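Local coordinates for glycosyltransferase (Streptomyces halstedii, PDB 3WAD), which is a glycosyltransferase from the clan of GT-B folds, built of two domains that each hold a parallel beta sheet flanked by helices, at residues V270-F284 with I292-V305. Numbering follows the deposited sequence.
Sequences VNAVADIDADVVATF and IGDLPDNVRAVDFV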
loop_
_atom_site.group_PDB
_atom_site.type_symbol
_atom_site.label_atom_id
_atom_site.label_comp_id
_atom_site.label_asym_id
_atom_site.label_seq_id
_atom_site.Cartn_x
_atom_site.Cartn_y
_atom_site.Cartn_z
ATOM N N VAL B 270 22.899 -17.653 23.066
ATOM C CA VAL B 270 22.897 -16.184 23.046
ATOM C C VAL B 270 24.186 -15.533 23.567
ATOM O O VAL B 270 24.672 -14.514 23.012
ATOM C CB VAL B 270 21.673 -15.622 23.785
ATOM C CG1 VAL B 270 21.763 -14.147 23.861
ATOM C CG2 VAL B 270 20.421 -16.013 23.021
ATOM N N ASN B 271 24.761 -16.119 24.621
ATOM C CA ASN B 271 26.048 -15.612 25.154
ATOM C C ASN B 271 27.165 -15.717 24.142
ATOM O O ASN B 271 27.935 -14.759 23.971
ATOM C CB ASN B 271 26.423 -16.314 26.488
ATOM C CG ASN B 271 25.452 -15.997 27.604
ATOM O OD1 ASN B 271 24.901 -16.901 28.213
ATOM N ND2 ASN B 271 25.208 -14.718 27.861
ATOM N N ALA B 272 27.245 -16.844 23.423
ATOM C CA ALA B 272 28.300 -17.009 22.406
ATOM C C ALA B 272 28.138 -16.045 21.224
ATOM O O ALA B 272 29.073 -15.309 20.833
ATOM C CB ALA B 272 28.350 -18.418 21.915
ATOM N N VAL B 273 26.934 -16.058 20.658
ATOM C CA VAL B 273 26.577 -15.207 19.554
ATOM C C VAL B 273 26.829 -13.744 19.906
ATOM O O VAL B 273 27.385 -12.994 19.084
ATOM C CB VAL B 273 25.108 -15.461 19.142
ATOM C CG1 VAL B 273 24.758 -14.583 18.025
ATOM C CG2 VAL B 273 24.957 -16.903 18.698
ATOM N N ALA B 274 26.520 -13.339 21.139
ATOM C CA ALA B 274 26.818 -11.951 21.531
ATOM C C ALA B 274 28.319 -11.624 21.753
ATOM O O ALA B 274 28.715 -10.470 21.850
ATOM C CB ALA B 274 25.985 -11.555 22.768
ATOM N N ASP B 275 29.168 -12.638 21.828
ATOM C CA ASP B 275 30.568 -12.398 22.215
ATOM C C ASP B 275 31.399 -11.961 20.999
ATOM O O ASP B 275 32.270 -12.660 20.515
ATOM C CB ASP B 275 31.095 -13.633 22.956
ATOM C CG ASP B 275 32.500 -13.455 23.505
ATOM O OD1 ASP B 275 32.922 -12.287 23.750
ATOM O OD2 ASP B 275 33.190 -14.512 23.615
ATOM N N ILE B 276 31.092 -10.774 20.494
ATOM C CA ILE B 276 31.605 -10.298 19.232
ATOM C C ILE B 276 31.739 -8.787 19.306
ATOM O O ILE B 276 31.169 -8.136 20.154
ATOM C CB ILE B 276 30.583 -10.653 18.067
ATOM C CG1 ILE B 276 29.253 -9.885 18.256
ATOM C CG2 ILE B 276 30.342 -12.184 18.008
ATOM C CD1 ILE B 276 28.693 -9.322 17.005
ATOM N N ASP B 277 32.472 -8.195 18.403
ATOM C CA ASP B 277 32.679 -6.764 18.528
ATOM C C ASP B 277 31.599 -5.948 17.814
ATOM O O ASP B 277 31.898 -5.315 16.794
ATOM C CB ASP B 277 34.086 -6.375 18.057
ATOM C CG ASP B 277 34.587 -5.079 18.711
ATOM O OD1 ASP B 277 33.865 -4.518 19.588
ATOM O OD2 ASP B 277 35.690 -4.624 18.327
ATOM N N ALA B 278 30.370 -5.957 18.367
ATOM C CA ALA B 278 29.190 -5.270 17.784
ATOM C C ALA B 278 27.984 -5.355 18.711
ATOM O O ALA B 278 27.967 -6.208 19.596
ATOM C CB ALA B 278 28.850 -5.859 16.417
ATOM N N ASP B 279 26.996 -4.470 18.538
ATOM C CA ASP B 279 25.733 -4.582 19.259
ATOM C C ASP B 279 24.766 -5.537 18.564
ATOM O O ASP B 279 24.653 -5.519 17.363
ATOM C CB ASP B 279 25.034 -3.222 19.370
ATOM C CG ASP B 279 25.798 -2.243 20.199
ATOM O OD1 ASP B 279 26.631 -2.659 21.053
ATOM O OD2 ASP B 279 25.572 -1.036 19.980
ATOM N N VAL B 280 24.054 -6.362 19.306
ATOM C CA VAL B 280 23.166 -7.343 18.670
ATOM C C VAL B 280 21.722 -6.853 18.838
ATOM O O VAL B 280 21.375 -6.447 19.928
ATOM C CB VAL B 280 23.437 -8.777 19.222
ATOM C CG1 VAL B 280 22.369 -9.764 18.820
ATOM C CG2 VAL B 280 24.854 -9.223 18.757
ATOM N N VAL B 281 20.935 -6.789 17.747
ATOM C CA VAL B 281 19.472 -6.624 17.872
ATOM C C VAL B 281 18.879 -8.014 17.638
ATOM O O VAL B 281 19.093 -8.608 16.581
ATOM C CB VAL B 281 18.945 -5.497 16.903
ATOM C CG1 VAL B 281 17.448 -5.319 17.042
ATOM C CG2 VAL B 281 19.673 -4.173 17.180
ATOM N N ALA B 282 18.239 -8.592 18.650
ATOM C CA ALA B 282 17.734 -9.980 18.566
ATOM C C ALA B 282 16.227 -10.001 18.715
ATOM O O ALA B 282 15.676 -9.340 19.567
ATOM C CB ALA B 282 18.353 -10.832 19.634
ATOM N N THR B 283 15.549 -10.748 17.860
ATOM C CA THR B 283 14.127 -10.926 17.986
ATOM C C THR B 283 13.834 -12.207 18.802
ATOM O O THR B 283 14.293 -13.307 18.474
ATOM C CB THR B 283 13.383 -10.850 16.611
ATOM O OG1 THR B 283 13.791 -11.932 15.772
ATOM C CG2 THR B 283 13.718 -9.545 15.883
ATOM N N PHE B 284 13.088 -12.029 19.892
ATOM C CA PHE B 284 12.726 -13.106 20.800
ATOM C C PHE B 284 11.276 -12.990 21.326
ATOM O O PHE B 284 10.816 -11.901 21.603
ATOM C CB PHE B 284 13.669 -13.079 22.023
ATOM C CG PHE B 284 15.058 -13.551 21.741
ATOM C CD1 PHE B 284 15.278 -14.737 21.077
ATOM C CD2 PHE B 284 16.151 -12.809 22.164
ATOM C CE1 PHE B 284 16.608 -15.197 20.836
ATOM C CE2 PHE B 284 17.494 -13.253 21.909
ATOM C CZ PHE B 284 17.700 -14.443 21.242
ATOM N N ILE B 292 15.771 -17.592 28.518
ATOM C CA ILE B 292 17.193 -17.289 28.399
ATOM C C ILE B 292 17.649 -16.498 29.613
ATOM O O ILE B 292 18.848 -16.453 29.909
ATOM C CB ILE B 292 17.612 -16.610 27.017
ATOM C CG1 ILE B 292 17.711 -15.095 27.106
ATOM C CG2 ILE B 292 16.750 -17.036 25.835
ATOM C CD1 ILE B 292 19.133 -14.648 27.116
ATOM N N GLY B 293 16.693 -15.891 30.322
ATOM C CA GLY B 293 17.013 -15.086 31.512
ATOM C C GLY B 293 17.950 -13.955 31.152
ATOM O O GLY B 293 17.976 -13.552 29.996
ATOM N N ASP B 294 18.735 -13.458 32.118
ATOM C CA ASP B 294 19.591 -12.270 31.916
ATOM C C ASP B 294 20.255 -12.222 30.554
ATOM O O ASP B 294 20.899 -13.183 30.152
ATOM C CB ASP B 294 20.712 -12.231 32.938
ATOM C CG ASP B 294 20.273 -11.675 34.251
ATOM O OD1 ASP B 294 19.984 -12.484 35.164
ATOM O OD2 ASP B 294 20.229 -10.424 34.372
ATOM N N LEU B 295 20.125 -11.099 29.862
ATOM C CA LEU B 295 20.737 -10.939 28.536
ATOM C C LEU B 295 22.125 -10.346 28.706
ATOM O O LEU B 295 22.337 -9.564 29.641
ATOM C CB LEU B 295 19.895 -10.020 27.613
ATOM C CG LEU B 295 18.456 -10.401 27.287
ATOM C CD1 LEU B 295 17.666 -9.213 26.764
ATOM C CD2 LEU B 295 18.430 -11.532 26.266
ATOM N N PRO B 296 23.057 -10.676 27.775
ATOM C CA PRO B 296 24.352 -10.010 27.681
ATOM C C PRO B 296 24.201 -8.505 27.557
ATOM O O PRO B 296 23.113 -8.010 27.296
ATOM C CB PRO B 296 24.927 -10.550 26.388
ATOM C CG PRO B 296 24.227 -11.814 26.165
ATOM C CD PRO B 296 22.855 -11.632 26.673
ATOM N N ASP B 297 25.292 -7.781 27.705
ATOM C CA ASP B 297 25.246 -6.346 27.786
ATOM C C ASP B 297 24.835 -5.715 26.481
ATOM O O ASP B 297 24.008 -4.820 26.455
ATOM C CB ASP B 297 26.639 -5.817 28.138
ATOM C CG ASP B 297 26.925 -5.858 29.639
ATOM O OD1 ASP B 297 27.975 -5.271 30.055
ATOM O OD2 ASP B 297 26.085 -6.450 30.391
ATOM N N ASN B 298 25.473 -6.179 25.410
ATOM C CA ASN B 298 25.414 -5.586 24.096
ATOM C C ASN B 298 24.250 -6.144 23.242
ATOM O O ASN B 298 24.240 -5.920 22.010
ATOM C CB ASN B 298 26.741 -5.874 23.396
ATOM C CG ASN B 298 26.958 -7.368 23.171
ATOM O OD1 ASN B 298 26.507 -8.176 23.973
ATOM N ND2 ASN B 298 27.568 -7.735 22.040
ATOM N N VAL B 299 23.330 -6.881 23.871
ATOM C CA VAL B 299 22.127 -7.430 23.206
ATOM C C VAL B 299 20.856 -6.645 23.505
ATOM O O VAL B 299 20.479 -6.565 24.663
ATOM C CB VAL B 299 21.811 -8.914 23.663
ATOM C CG1 VAL B 299 20.528 -9.452 23.058
ATOM C CG2 VAL B 299 22.979 -9.856 23.337
ATOM N N ARG B 300 20.142 -6.161 22.483
ATOM C CA ARG B 300 18.755 -5.675 22.666
ATOM C C ARG B 300 17.735 -6.677 22.188
ATOM O O ARG B 300 17.735 -7.079 21.010
ATOM C CB ARG B 300 18.529 -4.348 21.930
ATOM C CG ARG B 300 17.060 -3.875 21.974
ATOM C CD ARG B 300 16.869 -2.619 21.118
ATOM N NE ARG B 300 17.937 -1.632 21.320
ATOM C CZ ARG B 300 17.858 -0.604 22.191
ATOM N NH1 ARG B 300 16.763 -0.397 22.929
ATOM N NH2 ARG B 300 18.875 0.235 22.329
ATOM N N ALA B 301 16.852 -7.088 23.058
ATOM C CA ALA B 301 15.832 -8.070 22.660
ATOM C C ALA B 301 14.549 -7.312 22.305
ATOM O O ALA B 301 14.191 -6.364 22.971
ATOM C CB ALA B 301 15.575 -9.067 23.734
ATOM N N VAL B 302 13.875 -7.711 21.236
ATOM C CA VAL B 302 12.814 -6.894 20.652
ATOM C C VAL B 302 11.850 -7.946 20.088
ATOM O O VAL B 302 12.301 -8.957 19.583
ATOM C CB VAL B 302 13.508 -6.029 19.616
ATOM C CG1 VAL B 302 12.993 -6.302 18.268
ATOM C CG2 VAL B 302 13.575 -4.590 20.066
ATOM N N ASP B 303 10.544 -7.822 20.249
ATOM C CA ASP B 303 9.698 -8.910 19.724
ATOM C C ASP B 303 9.615 -8.843 18.189
ATOM O O ASP B 303 9.373 -9.846 17.555
ATOM C CB ASP B 303 8.297 -8.885 20.313
ATOM C CG ASP B 303 7.552 -7.618 19.951
ATOM O OD1 ASP B 303 8.141 -6.512 20.102
ATOM O OD2 ASP B 303 6.369 -7.700 19.536
ATOM N N PHE B 304 9.823 -7.658 17.617
ATOM C CA PHE B 304 9.807 -7.479 16.149
ATOM C C PHE B 304 10.599 -6.255 15.791
ATOM O O PHE B 304 10.579 -5.286 16.543
ATOM C CB PHE B 304 8.384 -7.373 15.544
ATOM C CG PHE B 304 8.373 -6.927 14.058
ATOM C CD1 PHE B 304 8.572 -7.862 13.014
ATOM C CD2 PHE B 304 8.174 -5.556 13.710
ATOM C CE1 PHE B 304 8.554 -7.426 11.642
ATOM C CE2 PHE B 304 8.166 -5.108 12.342
ATOM C CZ PHE B 304 8.355 -6.053 11.314
ATOM N N VAL B 305 11.324 -6.300 14.662
ATOM C CA VAL B 305 11.948 -5.076 14.128
ATOM C C VAL B 305 11.790 -4.958 12.608
ATOM O O VAL B 305 11.979 -5.944 11.906
ATOM C CB VAL B 305 13.428 -4.992 14.508
ATOM C CG1 VAL B 305 14.234 -6.094 13.758
ATOM C CG2 VAL B 305 13.955 -3.556 14.257
#
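Asn-298, just ahead of strand 299-302, turns its side-chain amide onto the turn between helix 266-274 and strand 279-283. Its ND2 donates to Ala-274 O (3.0 Å), in the carbonyl plane on a lone pair, and to Ala-278 O (2.9 Å), nearly along that C=O. Both N-H groups are thus used, a task suited to a short side chain ending in a primary amide. A chi1 of 64° places CG between the backbone N and carbonyl carbon and aims the amide at the turn; with Ile-276 N also donating to Ala-274 O, that carbonyl is doubly held.

Beside it the packing is tight. Ala-274 CB meets Val-299 CG2 at 3.5 Å, closer than carbons usually lie, an approach its small methyl suits. Pro-296 sets CG against Ala-274 CB (3.8 Å), while its CD meets Val-270 CG1, a branch that also reaches Ile-292 CD1; the fixed ring, matched by a phi of -55°, packs as a compact apolar surface where a type I turn begins.

The strands run parallel, and Val-280 N to Asn-298 O (2.7 Å) begins a series of backbone bonds that ends with Phe-284 N to Val-302 O. Val-280, Ala-282, Val-299 and Ala-301 face the helix side, where the Phe-284 ring offers its edge, CD2, to Ala-301 CB (4.1 Å).

On the other face, helices 237-240 and 307-310 cover buried Val-281, and Thr-283 CG2 touches Val-302 CG1 and Val-305 CG1 at an ordinary 4.1 Å each. The loose rim is Arg-300, straight through chi2, then bent at chi3 to a cation-pi contact with Trp-238, and exposed Asp-303. Asp-279 salt-bridges Arg-245. With helix 286-292 linking the strands, this is the beta-alpha-beta crossover at the edge of a Rossmann-like parallel sheet, as in the C-terminal domain of GT-B glycosyltransferases.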